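PDB 5MP7: ribose-phosphate pyrophosphokinase, which probably transfers the pyrophosphoryl group of ATP to the 1-hydroxyl of ribose 5-phosphate, making PRPP in a magnesium-dependent reaction, and assembles as a homohexamer. Local coordinates for residues Val56-Gln65 with Glu77-Leu85; Lys91-Tyr100 with Leu124-Val135. All blocks are in the same frame, centred on the assembly; numbering follows the deposited sequence.

Interaction 1 (Val56-Gln65 with Glu77-Leu85); sequences VRGCDAFVLQ and EQLIMIDAL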
loop_
_atom_site.group_PDB
_atom_site.type_symbol
_atom_site.label_atom_id
_atom_site.label_comp_id
_atom_site.label_asym_id
_atom_site.label_seq_id
_atom_site.Cartn_x
_atom_site.Cartn_y
_atom_site.Cartn_z
ATOM N N VAL A 56 -46.492 21.817 34.129
ATOM C CA VAL A 56 -47.193 22.896 33.428
ATOM C C VAL A 56 -48.683 22.650 33.271
ATOM O O VAL A 56 -49.404 23.464 32.725
ATOM C CB VAL A 56 -46.562 23.150 32.056
ATOM C CG1 VAL A 56 -45.092 23.491 32.211
ATOM C CG2 VAL A 56 -46.710 21.953 31.137
ATOM N N ARG A 57 -49.162 21.534 33.782
ATOM C CA ARG A 57 -50.568 21.141 33.702
ATOM C C ARG A 57 -51.460 22.199 34.353
ATOM O O ARG A 57 -51.178 22.667 35.438
ATOM C CB ARG A 57 -50.668 19.737 34.330
ATOM C CG ARG A 57 -52.040 19.142 34.359
ATOM C CD ARG A 57 -52.088 17.807 35.076
ATOM N NE ARG A 57 -51.965 16.714 34.123
ATOM C CZ ARG A 57 -50.827 16.091 33.846
ATOM N NH1 ARG A 57 -49.667 16.432 34.444
ATOM N NH2 ARG A 57 -50.842 15.096 32.969
ATOM N N GLY A 58 -52.463 22.660 33.612
ATOM C CA GLY A 58 -53.467 23.592 34.115
ATOM C C GLY A 58 -53.130 25.063 34.182
ATOM O O GLY A 58 -53.972 25.865 34.597
ATOM N N CYS A 59 -51.951 25.447 33.694
ATOM C CA CYS A 59 -51.483 26.815 33.791
ATOM C C CYS A 59 -52.014 27.747 32.680
ATOM O O CYS A 59 -52.449 27.322 31.622
ATOM C CB CYS A 59 -49.957 26.844 33.784
ATOM S SG CYS A 59 -49.180 26.581 32.148
ATOM N N ASP A 60 -51.981 29.029 32.982
ATOM C CA ASP A 60 -52.148 30.078 31.999
ATOM C C ASP A 60 -50.723 30.454 31.592
ATOM O O ASP A 60 -49.995 31.033 32.377
ATOM C CB ASP A 60 -52.886 31.264 32.611
ATOM C CG ASP A 60 -54.351 30.953 32.910
ATOM O OD1 ASP A 60 -54.680 29.915 33.544
ATOM O OD2 ASP A 60 -55.203 31.769 32.529
ATOM N N ALA A 61 -50.324 30.059 30.391
ATOM C CA ALA A 61 -48.951 30.144 29.963
ATOM C C ALA A 61 -48.762 31.333 29.069
ATOM O O ALA A 61 -49.611 31.610 28.218
ATOM C CB ALA A 61 -48.546 28.897 29.226
ATOM N N PHE A 62 -47.656 32.043 29.283
ATOM C CA PHE A 62 -47.242 33.154 28.434
ATOM C C PHE A 62 -45.852 32.830 27.903
ATOM O O PHE A 62 -44.907 32.650 28.672
ATOM C CB PHE A 62 -47.268 34.432 29.238
ATOM C CG PHE A 62 -48.633 34.813 29.664
ATOM C CD1 PHE A 62 -49.217 34.230 30.781
ATOM C CD2 PHE A 62 -49.380 35.708 28.925
ATOM C CE1 PHE A 62 -50.533 34.548 31.156
ATOM C CE2 PHE A 62 -50.687 36.040 29.306
ATOM C CZ PHE A 62 -51.249 35.479 30.439
ATOM N N VAL A 63 -45.738 32.681 26.598
ATOM C CA VAL A 63 -44.500 32.196 25.995
ATOM C C VAL A 63 -43.859 33.361 25.295
ATOM O O VAL A 63 -44.317 33.762 24.272
ATOM C CB VAL A 63 -44.769 31.103 24.973
ATOM C CG1 VAL A 63 -43.467 30.532 24.463
ATOM C CG2 VAL A 63 -45.607 30.035 25.623
ATOM N N LEU A 64 -42.788 33.888 25.873
ATOM C CA LEU A 64 -42.153 35.092 25.417
ATOM C C LEU A 64 -40.946 34.766 24.562
ATOM O O LEU A 64 -40.015 34.154 25.017
ATOM C CB LEU A 64 -41.746 35.927 26.626
ATOM C CG LEU A 64 -40.856 37.165 26.442
ATOM C CD1 LEU A 64 -41.391 38.174 25.449
ATOM C CD2 LEU A 64 -40.719 37.825 27.810
ATOM N N GLN A 65 -40.973 35.185 23.312
ATOM C CA GLN A 65 -39.836 35.027 22.445
ATOM C C GLN A 65 -39.666 36.277 21.570
ATOM O O GLN A 65 -40.571 36.658 20.804
ATOM C CB GLN A 65 -40.014 33.774 21.562
ATOM C CG GLN A 65 -38.854 33.469 20.641
ATOM C CD GLN A 65 -37.659 32.848 21.380
ATOM O OE1 GLN A 65 -37.076 33.448 22.269
ATOM N NE2 GLN A 65 -37.289 31.639 20.984
ATOM N N GLU A 77 -38.359 27.659 17.790
ATOM C CA GLU A 77 -38.292 27.416 19.216
ATOM C C GLU A 77 -39.605 27.763 19.905
ATOM O O GLU A 77 -40.056 27.029 20.764
ATOM C CB GLU A 77 -37.103 28.162 19.856
ATOM C CG GLU A 77 -37.007 27.968 21.370
ATOM C CD GLU A 77 -35.681 28.453 21.992
ATOM O OE1 GLU A 77 -35.525 29.682 22.286
ATOM O OE2 GLU A 77 -34.797 27.583 22.235
ATOM N N GLN A 78 -40.199 28.896 19.545
ATOM C CA GLN A 78 -41.485 29.297 20.093
ATOM C C GLN A 78 -42.591 28.314 19.730
ATOM O O GLN A 78 -43.381 27.939 20.591
ATOM C CB GLN A 78 -41.841 30.704 19.622
ATOM C CG GLN A 78 -43.092 31.260 20.265
ATOM C CD GLN A 78 -43.189 32.756 20.134
ATOM O OE1 GLN A 78 -42.890 33.285 19.082
ATOM N NE2 GLN A 78 -43.539 33.445 21.208
ATOM N N LEU A 79 -42.644 27.876 18.472
ATOM C CA LEU A 79 -43.641 26.878 18.065
ATOM C C LEU A 79 -43.473 25.553 18.789
ATOM O O LEU A 79 -44.477 24.944 19.159
ATOM C CB LEU A 79 -43.593 26.600 16.560
ATOM C CG LEU A 79 -43.930 27.784 15.664
ATOM C CD1 LEU A 79 -43.569 27.460 14.234
ATOM C CD2 LEU A 79 -45.383 28.166 15.782
ATOM N N ILE A 80 -42.231 25.126 18.989
ATOM C CA ILE A 80 -41.938 23.879 19.717
ATOM C C ILE A 80 -42.378 23.970 21.195
ATOM O O ILE A 80 -42.983 23.055 21.702
ATOM C CB ILE A 80 -40.476 23.488 19.567
ATOM C CG1 ILE A 80 -40.264 22.944 18.172
ATOM C CG2 ILE A 80 -40.058 22.406 20.530
ATOM C CD1 ILE A 80 -38.812 23.023 17.715
ATOM N N MET A 81 -42.125 25.101 21.843
ATOM C CA MET A 81 -42.578 25.330 23.207
ATOM C C MET A 81 -44.088 25.333 23.316
ATOM O O MET A 81 -44.648 24.826 24.285
ATOM C CB MET A 81 -42.046 26.668 23.749
ATOM C CG MET A 81 -40.604 26.571 24.202
ATOM S SD MET A 81 -39.739 28.134 24.519
ATOM C CE MET A 81 -40.370 28.528 26.123
ATOM N N ILE A 82 -44.755 25.945 22.358
ATOM C CA ILE A 82 -46.211 25.951 22.350
ATOM C C ILE A 82 -46.800 24.529 22.162
ATOM O O ILE A 82 -47.752 24.192 22.845
ATOM C CB ILE A 82 -46.742 26.961 21.312
ATOM C CG1 ILE A 82 -46.437 28.370 21.790
ATOM C CG2 ILE A 82 -48.251 26.820 21.110
ATOM C CD1 ILE A 82 -46.446 29.390 20.704
ATOM N N ASP A 83 -46.209 23.712 21.276
ATOM C CA ASP A 83 -46.562 22.285 21.119
ATOM C C ASP A 83 -46.440 21.541 22.433
ATOM O O ASP A 83 -47.291 20.727 22.795
ATOM C CB ASP A 83 -45.672 21.616 20.024
ATOM C CG ASP A 83 -45.917 20.014 19.832
ATOM O OD1 ASP A 83 -45.499 19.181 20.696
ATOM O OD2 ASP A 83 -46.471 19.568 18.785
ATOM N N ALA A 84 -45.340 21.770 23.128
ATOM C CA ALA A 84 -45.106 21.085 24.379
ATOM C C ALA A 84 -46.122 21.465 25.453
ATOM O O ALA A 84 -46.567 20.622 26.217
ATOM C CB ALA A 84 -43.686 21.343 24.853
ATOM N N LEU A 85 -46.494 22.735 25.513
ATOM C CA LEU A 85 -47.509 23.170 26.458
ATOM C C LEU A 85 -48.877 22.627 26.086
ATOM O O LEU A 85 -49.674 22.284 26.953
ATOM C CB LEU A 85 -47.598 24.690 26.507
ATOM C CG LEU A 85 -46.401 25.388 27.134
ATOM C CD1 LEU A 85 -46.394 26.861 26.757
ATOM C CD2 LEU A 85 -46.382 25.262 28.640
#
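Val-63 splays its two methyl groups over helix 71-87. The side chains of Val-63 and Leu-85 slide past each other in opposite directions, CG2 meeting CD1 at 3.5 Å, while Val-63 CG1, anti to the backbone N (chi1 -175°), turns to Met-81, whose bent chain brings CE within 4.0 Å. Leu-85 divides its branches: CD1 also lies against Ala-61 CB, and CD2 rests on Val-56 CB at 4.0 Å, Val-56 and Leu-85 crossing at about a right angle. Gln-65 bends at chi2 (76°), and its NE2 donates to Glu-77 OE1 over 2.9 Å, reaching the anti side of the carboxylate with amide and carboxylate nearly coplanar. Trp-74 O is a second acceptor for this NE2, and Arg-18 forms a salt bridge with Glu-77 OE2, so each group has two polar partners. The extended Gln-78 passes Gln-65 the opposite way, its amide facing Gln-65 CB; its NE2 bonds Val-63 O weakly (3.2 Å) and also Ile-96 O, spanning two neighbouring strands. Strand 60-64 and the 77-85 part of the helix run nearly antiparallel, the first half of a beta-alpha-beta crossover; Phe-15 of strand 12-16 and Phe-52 of strand 48-52 also pack on Leu-85.

Interaction 2 (Lys91-Tyr100 with Leu124-Val135); sequences KRITAILPFY and LKTAGADRIVSV
Ser-134 OG donates to Leu-97 O over 2.7 Å, approaching nearly along the C=O axis, and a water that accepts from Tyr-100 N donates a weak, longer bond to Ser-134 OG. With OG anti to the backbone N (chi1 -155°), the hydroxyl also sits near the plane of the Tyr-100 ring, at its edge, 3.6 Å from Tyr-100 CB. This bond lies toward the C-terminal end of a parallel strand pair, 92-97 with 131-135, joined through helix 116-127 as a beta-alpha-beta crossover in the PRTase-like N-terminal domain. Ala-95 bonds strand 131-135 through both its N, to Arg-131 O, and its O, to Val-133 N, each at 2.9 Å; Leu-97 N then takes Val-133 O. At the other end Asp-130 grips Ile-93 twice: its N donates to Ile-93 O in the carbonyl plane, and its OD2 accepts from Ile-93 N at 3.0 Å through the anti lone pair. A Schellman motif at Gly-128 ends the helix and leads the chain to Asp-130. On one face of the sheet Ile-96 and Val-133 lie side by side, pointing the same way, and helix 302-314 packs on this face through Ile-309 and Thr-308. On the other, Leu-97 and Leu-124 meet tip to tip, CD1 to CD1 at 4.1 Å, and Ile-132 CG2 touches Leu-97 CD1 as well; Leu-124 CD2 reaches Ala-95 CB. Tyr-100 OH bonds to Ala-117 O, and the Tyr-100 side chain is about 7 Å from that of His-138, a predicted magnesium ligand. Arg-131 folds over Thr-94, its CD 3.6 Å from Thr-94 CG2; the bend at chi3 (-73°) brings NH1 back to Thr-94 OG1 at 3.2 Å, with the oxygen at the guanidinium edge and near its plane.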
loop_
_atom_site.group_PDB
_atom_site.type_symbol
_atom_site.label_atom_id
_atom_site.label_comp_id
_atom_site.label_asym_id
_atom_site.label_seq_id
_atom_site.Cartn_x
_atom_site.Cartn_y
_atom_site.Cartn_z
ATOM N N LYS A 91 -53.805 25.125 30.153
ATOM C CA LYS A 91 -55.200 25.521 29.998
ATOM C C LYS A 91 -55.357 26.572 28.894
ATOM O O LYS A 91 -56.169 26.420 28.011
ATOM C CB LYS A 91 -55.728 26.026 31.353
ATOM C CG LYS A 91 -57.212 26.220 31.405
ATOM C CD LYS A 91 -57.651 26.520 32.814
ATOM C CE LYS A 91 -57.944 25.296 33.655
ATOM N NZ LYS A 91 -57.760 25.717 35.069
ATOM N N ARG A 92 -54.521 27.601 28.925
ATOM C CA ARG A 92 -54.540 28.713 27.973
ATOM C C ARG A 92 -53.095 29.046 27.590
ATOM O O ARG A 92 -52.237 29.120 28.465
ATOM C CB ARG A 92 -55.136 29.921 28.665
ATOM C CG ARG A 92 -56.635 30.014 28.601
ATOM C CD ARG A 92 -57.182 31.017 29.645
ATOM N NE ARG A 92 -58.425 30.473 30.195
ATOM C CZ ARG A 92 -58.668 30.090 31.458
ATOM N NH1 ARG A 92 -57.779 30.228 32.434
ATOM N NH2 ARG A 92 -59.875 29.580 31.760
ATOM N N ILE A 93 -52.836 29.279 26.305
ATOM C CA ILE A 93 -51.503 29.618 25.813
ATOM C C ILE A 93 -51.529 30.945 25.057
ATOM O O ILE A 93 -52.206 31.081 24.049
ATOM C CB ILE A 93 -50.961 28.529 24.882
ATOM C CG1 ILE A 93 -50.987 27.209 25.604
ATOM C CG2 ILE A 93 -49.521 28.843 24.457
ATOM C CD1 ILE A 93 -50.769 26.034 24.694
ATOM N N THR A 94 -50.784 31.923 25.540
ATOM C CA THR A 94 -50.624 33.175 24.843
ATOM C C THR A 94 -49.178 33.294 24.326
ATOM O O THR A 94 -48.258 33.160 25.083
ATOM C CB THR A 94 -50.918 34.353 25.786
ATOM O OG1 THR A 94 -52.242 34.228 26.342
ATOM C CG2 THR A 94 -50.794 35.656 25.054
ATOM N N ALA A 95 -48.998 33.519 23.040
ATOM C CA ALA A 95 -47.701 33.769 22.459
ATOM C C ALA A 95 -47.431 35.270 22.464
ATOM O O ALA A 95 -48.260 36.080 22.042
ATOM C CB ALA A 95 -47.651 33.265 21.040
ATOM N N ILE A 96 -46.269 35.653 22.949
ATOM C CA ILE A 96 -45.866 37.039 22.960
ATOM C C ILE A 96 -44.708 37.191 21.977
ATOM O O ILE A 96 -43.666 36.574 22.138
ATOM C CB ILE A 96 -45.426 37.438 24.358
ATOM C CG1 ILE A 96 -46.624 37.416 25.280
ATOM C CG2 ILE A 96 -44.840 38.831 24.347
ATOM C CD1 ILE A 96 -46.203 37.417 26.717
ATOM N N LEU A 97 -44.916 38.001 20.953
ATOM C CA LEU A 97 -43.889 38.227 19.946
ATOM C C LEU A 97 -43.638 39.722 19.849
ATOM O O LEU A 97 -44.287 40.369 19.079
ATOM C CB LEU A 97 -44.352 37.699 18.611
ATOM C CG LEU A 97 -44.538 36.178 18.585
ATOM C CD1 LEU A 97 -45.953 35.838 18.955
ATOM C CD2 LEU A 97 -44.264 35.616 17.197
ATOM N N PRO A 98 -42.727 40.276 20.668
ATOM C CA PRO A 98 -42.607 41.729 20.730
ATOM C C PRO A 98 -42.315 42.328 19.361
ATOM O O PRO A 98 -42.874 43.354 19.025
ATOM C CB PRO A 98 -41.450 41.940 21.694
ATOM C CG PRO A 98 -41.431 40.730 22.548
ATOM C CD PRO A 98 -41.845 39.609 21.650
ATOM N N PHE A 99 -41.465 41.683 18.577
ATOM C CA PHE A 99 -41.282 42.012 17.168
ATOM C C PHE A 99 -41.856 40.851 16.346
ATOM O O PHE A 99 -41.382 39.713 16.438
ATOM C CB PHE A 99 -39.798 42.209 16.915
ATOM C CG PHE A 99 -39.414 42.355 15.463
ATOM C CD1 PHE A 99 -39.438 43.601 14.866
ATOM C CD2 PHE A 99 -38.967 41.261 14.729
ATOM C CE1 PHE A 99 -39.050 43.768 13.551
ATOM C CE2 PHE A 99 -38.581 41.413 13.418
ATOM C CZ PHE A 99 -38.632 42.670 12.820
ATOM N N TYR A 100 -42.916 41.123 15.594
ATOM C CA TYR A 100 -43.635 40.080 14.857
ATOM C C TYR A 100 -42.846 39.696 13.609
ATOM O O TYR A 100 -42.636 40.515 12.725
ATOM C CB TYR A 100 -45.017 40.581 14.505
ATOM C CG TYR A 100 -45.959 39.547 13.969
ATOM C CD1 TYR A 100 -45.916 39.151 12.630
ATOM C CD2 TYR A 100 -46.973 39.025 14.760
ATOM C CE1 TYR A 100 -46.833 38.246 12.109
ATOM C CE2 TYR A 100 -47.904 38.097 14.247
ATOM C CZ TYR A 100 -47.832 37.734 12.918
ATOM O OH TYR A 100 -48.708 36.846 12.378
ATOM N N LEU A 124 -48.721 29.547 14.411
ATOM C CA LEU A 124 -48.934 29.724 15.851
ATOM C C LEU A 124 -50.252 29.125 16.304
ATOM O O LEU A 124 -50.321 28.557 17.388
ATOM C CB LEU A 124 -48.890 31.206 16.256
ATOM C CG LEU A 124 -47.509 31.872 16.180
ATOM C CD1 LEU A 124 -47.589 33.400 16.082
ATOM C CD2 LEU A 124 -46.674 31.503 17.390
ATOM N N LYS A 125 -51.307 29.285 15.495
ATOM C CA LYS A 125 -52.605 28.669 15.779
ATOM C C LYS A 125 -52.553 27.132 15.767
ATOM O O LYS A 125 -53.089 26.491 16.657
ATOM C CB LYS A 125 -53.651 29.115 14.736
ATOM C CG LYS A 125 -55.087 28.672 14.986
ATOM C CD LYS A 125 -55.594 29.376 16.220
ATOM C CE LYS A 125 -56.992 28.949 16.642
ATOM N NZ LYS A 125 -57.201 29.463 18.043
ATOM N N THR A 126 -51.931 26.568 14.744
ATOM C CA THR A 126 -51.758 25.153 14.631
ATOM C C THR A 126 -50.914 24.553 15.793
ATOM O O THR A 126 -51.206 23.464 16.281
ATOM C CB THR A 126 -51.051 24.852 13.313
ATOM O OG1 THR A 126 -51.836 25.328 12.223
ATOM C CG2 THR A 126 -50.826 23.363 13.120
ATOM N N ALA A 127 -49.866 25.254 16.220
ATOM C CA ALA A 127 -49.058 24.818 17.354
ATOM C C ALA A 127 -49.843 24.737 18.650
ATOM O O ALA A 127 -49.476 23.985 19.539
ATOM C CB ALA A 127 -47.859 25.728 17.521
ATOM N N GLY A 128 -50.896 25.534 18.777
ATOM C CA GLY A 128 -51.776 25.555 19.963
ATOM C C GLY A 128 -51.994 26.902 20.624
ATOM O O GLY A 128 -52.576 26.959 21.701
ATOM N N ALA A 129 -51.532 27.998 20.035
ATOM C CA ALA A 129 -51.700 29.298 20.675
ATOM C C ALA A 129 -53.154 29.756 20.601
ATOM O O ALA A 129 -53.800 29.640 19.589
ATOM C CB ALA A 129 -50.797 30.333 20.036
ATOM N N ASP A 130 -53.630 30.318 21.694
ATOM C CA ASP A 130 -54.959 30.867 21.806
ATOM C C ASP A 130 -54.984 32.394 21.638
ATOM O O ASP A 130 -56.001 32.955 21.303
ATOM C CB ASP A 130 -55.535 30.445 23.159
ATOM C CG ASP A 130 -55.535 28.884 23.340
ATOM O OD1 ASP A 130 -56.180 28.200 22.464
ATOM O OD2 ASP A 130 -54.915 28.354 24.337
ATOM N N ARG A 131 -53.863 33.056 21.842
ATOM C CA ARG A 131 -53.788 34.498 21.801
ATOM C C ARG A 131 -52.389 34.904 21.332
ATOM O O ARG A 131 -51.437 34.166 21.527
ATOM C CB ARG A 131 -54.036 35.020 23.183
ATOM C CG ARG A 131 -53.966 36.526 23.303
ATOM C CD ARG A 131 -54.136 37.020 24.710
ATOM N NE ARG A 131 -55.534 36.886 25.123
ATOM C CZ ARG A 131 -56.079 35.828 25.714
ATOM N NH1 ARG A 131 -55.349 34.760 26.042
ATOM N NH2 ARG A 131 -57.381 35.865 26.030
ATOM N N ILE A 132 -52.290 36.039 20.656
ATOM C CA ILE A 132 -51.026 36.630 20.257
ATOM C C ILE A 132 -50.956 38.052 20.829
ATOM O O ILE A 132 -51.912 38.805 20.761
ATOM C CB ILE A 132 -50.899 36.685 18.747
ATOM C CG1 ILE A 132 -50.742 35.294 18.198
ATOM C CG2 ILE A 132 -49.689 37.494 18.333
ATOM C CD1 ILE A 132 -50.771 35.251 16.680
ATOM N N VAL A 133 -49.818 38.398 21.408
ATOM C CA VAL A 133 -49.545 39.742 21.900
ATOM C C VAL A 133 -48.308 40.244 21.156
ATOM O O VAL A 133 -47.272 39.563 21.111
ATOM C CB VAL A 133 -49.203 39.728 23.361
ATOM C CG1 VAL A 133 -48.742 41.090 23.816
ATOM C CG2 VAL A 133 -50.410 39.288 24.165
ATOM N N SER A 134 -48.411 41.435 20.575
ATOM C CA SER A 134 -47.305 42.016 19.830
ATOM C C SER A 134 -47.237 43.507 20.037
ATOM O O SER A 134 -48.191 44.129 20.514
ATOM C CB SER A 134 -47.483 41.659 18.371
ATOM O OG SER A 134 -46.248 41.672 17.688
ATOM N N VAL A 135 -46.108 44.099 19.682
ATOM C CA VAL A 135 -45.929 45.527 19.857
ATOM C C VAL A 135 -45.696 46.141 18.497
ATOM O O VAL A 135 -44.779 45.724 17.796
ATOM C CB VAL A 135 -44.714 45.849 20.760
ATOM C CG1 VAL A 135 -44.601 47.361 21.006
ATOM C CG2 VAL A 135 -44.814 45.105 22.093
HETATM O O HOH W 1 -44.075 43.611 15.815
#

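How the interactions relate
Interactions 1 and 2 follow one another along the chain, their centres about 9 Å apart, and belong to consecutive beta-alpha-beta units that share strand 92-97. Strands 60-64, 92-97 and 131-135 are successive members of the same parallel five-stranded sheet. Ala-61 probably joins the two contacts by backbone bonds, from its N to Arg-92 O and from Thr-94 N to its O, both 2.9 Å. Leu-97 also packs against Gln-78, while Leu-124 meets Leu-79, bringing helices 71-87 and 116-127 together on one face. Both contacts also touch the second subunit, so this part of the N-terminal domain contributes to the hexamer as well as to its own core.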